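Uridine phosphorylase (Phytophthora capsici LT1534, PDB 6KD3) probably catalyses the reversible phosphorolysis of uridine to uracil and ribose 1-phosphate. Local coordinates at residues 151-156 with 266-271. Residues are numbered along the deposited sequence; the frame is centred on the assembly and turned at random.
Sequences GTVVIT and AVVCVT
The carbonyl O of T152 takes two hydrogen bonds from T271: the hydroxyl OG1, 2.9 Å away, lies in the carbonyl plane on a lone pair, while the backbone N, at 3.1 Å, stands above that plane. In this phosphorylase-superfamily fold the grip ties the chain that carries strand 265-269, the neighbour of strand 136-141, to the loop leading into strand 159-160. Threonine suits the place because, with chi1 at 47°, OG1 sits between the backbone N and the carbonyl carbon and shares the N-H's acceptor. Its methyl CG2 meets V154 CG2. One residue earlier, G151 N donates almost straight to T271 O (172° at the hydrogen); at the backbone angles of G151, a CB would press on the preceding carbonyl O, hence glycine. T152 turns its own hydroxyl back to E149 O.

Beyond these bonds the chains run roughly antiparallel but diverge. V153, centre of an inverse gamma turn, extends CG1 anti to its N (chi1 -168°) to touch V268 CG1 at 3.6 Å, an apolar touch of methyls that beta-branching keeps near the backbone. Over V267 O lies I155, whose CG2 approaches to 3.5 Å and whose CA-H points at the same oxygen, 3.6 Å from CA.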
ATOM      1  N   GLY A 151     -18.739   2.794 -16.022  1.00 32.15           N
ATOM      2  CA  GLY A 151     -19.329   4.004 -15.487  1.00 26.77           C
ATOM      3  C   GLY A 151     -20.356   3.819 -14.392  1.00 25.61           C
ATOM      4  O   GLY A 151     -20.994   4.811 -14.023  1.00 22.69           O
ATOM      5  N   THR A 152     -20.518   2.598 -13.837  1.00 22.87           N
ATOM      6  CA  THR A 152     -21.536   2.320 -12.819  1.00 19.69           C
ATOM      7  C   THR A 152     -20.919   2.220 -11.424  1.00 21.77           C
ATOM      8  O   THR A 152     -19.918   1.526 -11.225  1.00 20.57           O
ATOM      9  CB  THR A 152     -22.293   1.025 -13.142  1.00 16.24           C
ATOM     10  OG1 THR A 152     -22.674   1.009 -14.522  1.00 22.51           O
ATOM     11  CG2 THR A 152     -23.538   0.928 -12.324  1.00 18.34           C
ATOM     12  N   VAL A 153     -21.549   2.889 -10.448  1.00 23.18           N
ATOM     13  CA  VAL A 153     -20.947   3.155  -9.136  1.00 16.25           C
ATOM     14  C   VAL A 153     -21.252   2.078  -8.092  1.00 15.92           C
ATOM     15  O   VAL A 153     -21.787   2.364  -7.016  1.00 14.16           O
ATOM     16  CB  VAL A 153     -21.411   4.540  -8.645  1.00 12.14           C
ATOM     17  CG1 VAL A 153     -20.606   5.003  -7.428  1.00 18.73           C
ATOM     18  CG2 VAL A 153     -21.404   5.572  -9.835  1.00 14.41           C
ATOM     19  N   VAL A 154     -20.875   0.837  -8.371  1.00 19.92           N
ATOM     20  CA  VAL A 154     -21.242  -0.282  -7.503  1.00 18.10           C
ATOM     21  C   VAL A 154     -20.931  -0.036  -6.026  1.00 19.41           C
ATOM     22  O   VAL A 154     -19.820  -0.318  -5.570  1.00 27.87           O
ATOM     23  CB  VAL A 154     -20.530  -1.563  -7.966  1.00 17.57           C
ATOM     24  CG1 VAL A 154     -20.799  -2.708  -6.974  1.00 19.24           C
ATOM     25  CG2 VAL A 154     -20.966  -1.914  -9.356  1.00 19.37           C
ATOM     26  N   ILE A 155     -21.896   0.470  -5.252  1.00 15.16           N
ATOM     27  CA  ILE A 155     -21.673   0.564  -3.812  1.00 18.70           C
ATOM     28  C   ILE A 155     -21.554  -0.857  -3.210  1.00 20.97           C
ATOM     29  O   ILE A 155     -22.022  -1.848  -3.785  1.00 22.62           O
ATOM     30  CB  ILE A 155     -22.783   1.393  -3.139  1.00 17.65           C
ATOM     31  CG1 ILE A 155     -22.863   2.763  -3.789  1.00 16.15           C
ATOM     32  CG2 ILE A 155     -22.501   1.634  -1.633  1.00 24.53           C
ATOM     33  CD1 ILE A 155     -24.301   3.247  -3.978  1.00 19.71           C
ATOM     34  N   THR A 156     -20.873  -0.961  -2.066  1.00 20.81           N
ATOM     35  CA  THR A 156     -20.516  -2.261  -1.502  1.00 20.99           C
ATOM     36  C   THR A 156     -21.551  -2.696  -0.472  1.00 22.24           C
ATOM     37  O   THR A 156     -21.991  -1.901   0.369  1.00 23.98           O
ATOM     38  CB  THR A 156     -19.128  -2.248  -0.826  1.00 19.54           C
ATOM     39  OG1 THR A 156     -18.128  -1.662  -1.676  1.00 16.97           O
ATOM     40  CG2 THR A 156     -18.679  -3.670  -0.471  1.00 14.06           C
ATOM     41  N   ALA A 266     -18.399   2.645   4.236  1.00 22.76           N
ATOM     42  CA  ALA A 266     -18.965   2.421   2.911  1.00 18.36           C
ATOM     43  C   ALA A 266     -17.873   2.615   1.859  1.00 18.38           C
ATOM     44  O   ALA A 266     -16.920   3.365   2.067  1.00 22.22           O
ATOM     45  CB  ALA A 266     -20.142   3.365   2.641  1.00 16.02           C
ATOM     46  N   VAL A 267     -18.054   1.970   0.713  1.00 20.10           N
ATOM     47  CA  VAL A 267     -17.152   2.058  -0.429  1.00 17.88           C
ATOM     48  C   VAL A 267     -17.930   2.545  -1.657  1.00 26.48           C
ATOM     49  O   VAL A 267     -19.015   2.026  -1.959  1.00 21.67           O
ATOM     50  CB  VAL A 267     -16.514   0.690  -0.697  1.00 17.14           C
ATOM     51  CG1 VAL A 267     -15.517   0.755  -1.862  1.00 24.61           C
ATOM     52  CG2 VAL A 267     -15.859   0.184   0.575  1.00 31.18           C
ATOM     53  N   VAL A 268     -17.355   3.515  -2.387  1.00 20.99           N
ATOM     54  CA  VAL A 268     -18.012   4.180  -3.517  1.00 18.03           C
ATOM     55  C   VAL A 268     -17.059   4.170  -4.714  1.00 25.84           C
ATOM     56  O   VAL A 268     -16.185   5.037  -4.817  1.00 22.97           O
ATOM     57  CB  VAL A 268     -18.433   5.607  -3.170  1.00 18.26           C
ATOM     58  CG1 VAL A 268     -19.217   6.213  -4.303  1.00 21.19           C
ATOM     59  CG2 VAL A 268     -19.266   5.628  -1.914  1.00 24.41           C
ATOM     60  N   CYS A 269     -17.249   3.227  -5.652  1.00 22.27           N
ATOM     61  CA  CYS A 269     -16.170   2.859  -6.578  1.00 21.06           C
ATOM     62  C   CYS A 269     -16.690   2.675  -7.995  1.00 20.15           C
ATOM     63  O   CYS A 269     -17.127   1.580  -8.364  1.00 22.30           O
ATOM     64  CB  CYS A 269     -15.463   1.598  -6.109  1.00 19.67           C
ATOM     65  SG  CYS A 269     -14.232   1.964  -4.877  1.00 21.73           S
ATOM     66  N   VAL A 270     -16.583   3.737  -8.794  1.00 16.73           N
ATOM     67  CA  VAL A 270     -16.809   3.667 -10.227  1.00 15.79           C
ATOM     68  C   VAL A 270     -16.122   2.404 -10.737  1.00 20.48           C
ATOM     69  O   VAL A 270     -15.002   2.090 -10.313  1.00 28.29           O
ATOM     70  CB  VAL A 270     -16.302   4.952 -10.910  1.00 12.87           C
ATOM     71  CG1 VAL A 270     -14.826   5.031 -10.853  1.00 21.18           C
ATOM     72  CG2 VAL A 270     -16.792   5.044 -12.337  1.00 20.32           C
ATOM     73  N   THR A 271     -16.811   1.607 -11.567  1.00 19.90           N
ATOM     74  CA  THR A 271     -16.179   0.447 -12.199  1.00 17.94           C
ATOM     75  C   THR A 271     -15.687   0.847 -13.574  1.00 18.43           C
ATOM     76  O   THR A 271     -16.421   1.482 -14.340  1.00 16.88           O
ATOM     77  CB  THR A 271     -17.116  -0.750 -12.334  1.00 21.67           C
ATOM     78  OG1 THR A 271     -18.388  -0.325 -12.862  1.00 24.07           O
ATOM     79  CG2 THR A 271     -17.277  -1.455 -10.995  1.00 19.37           C
TER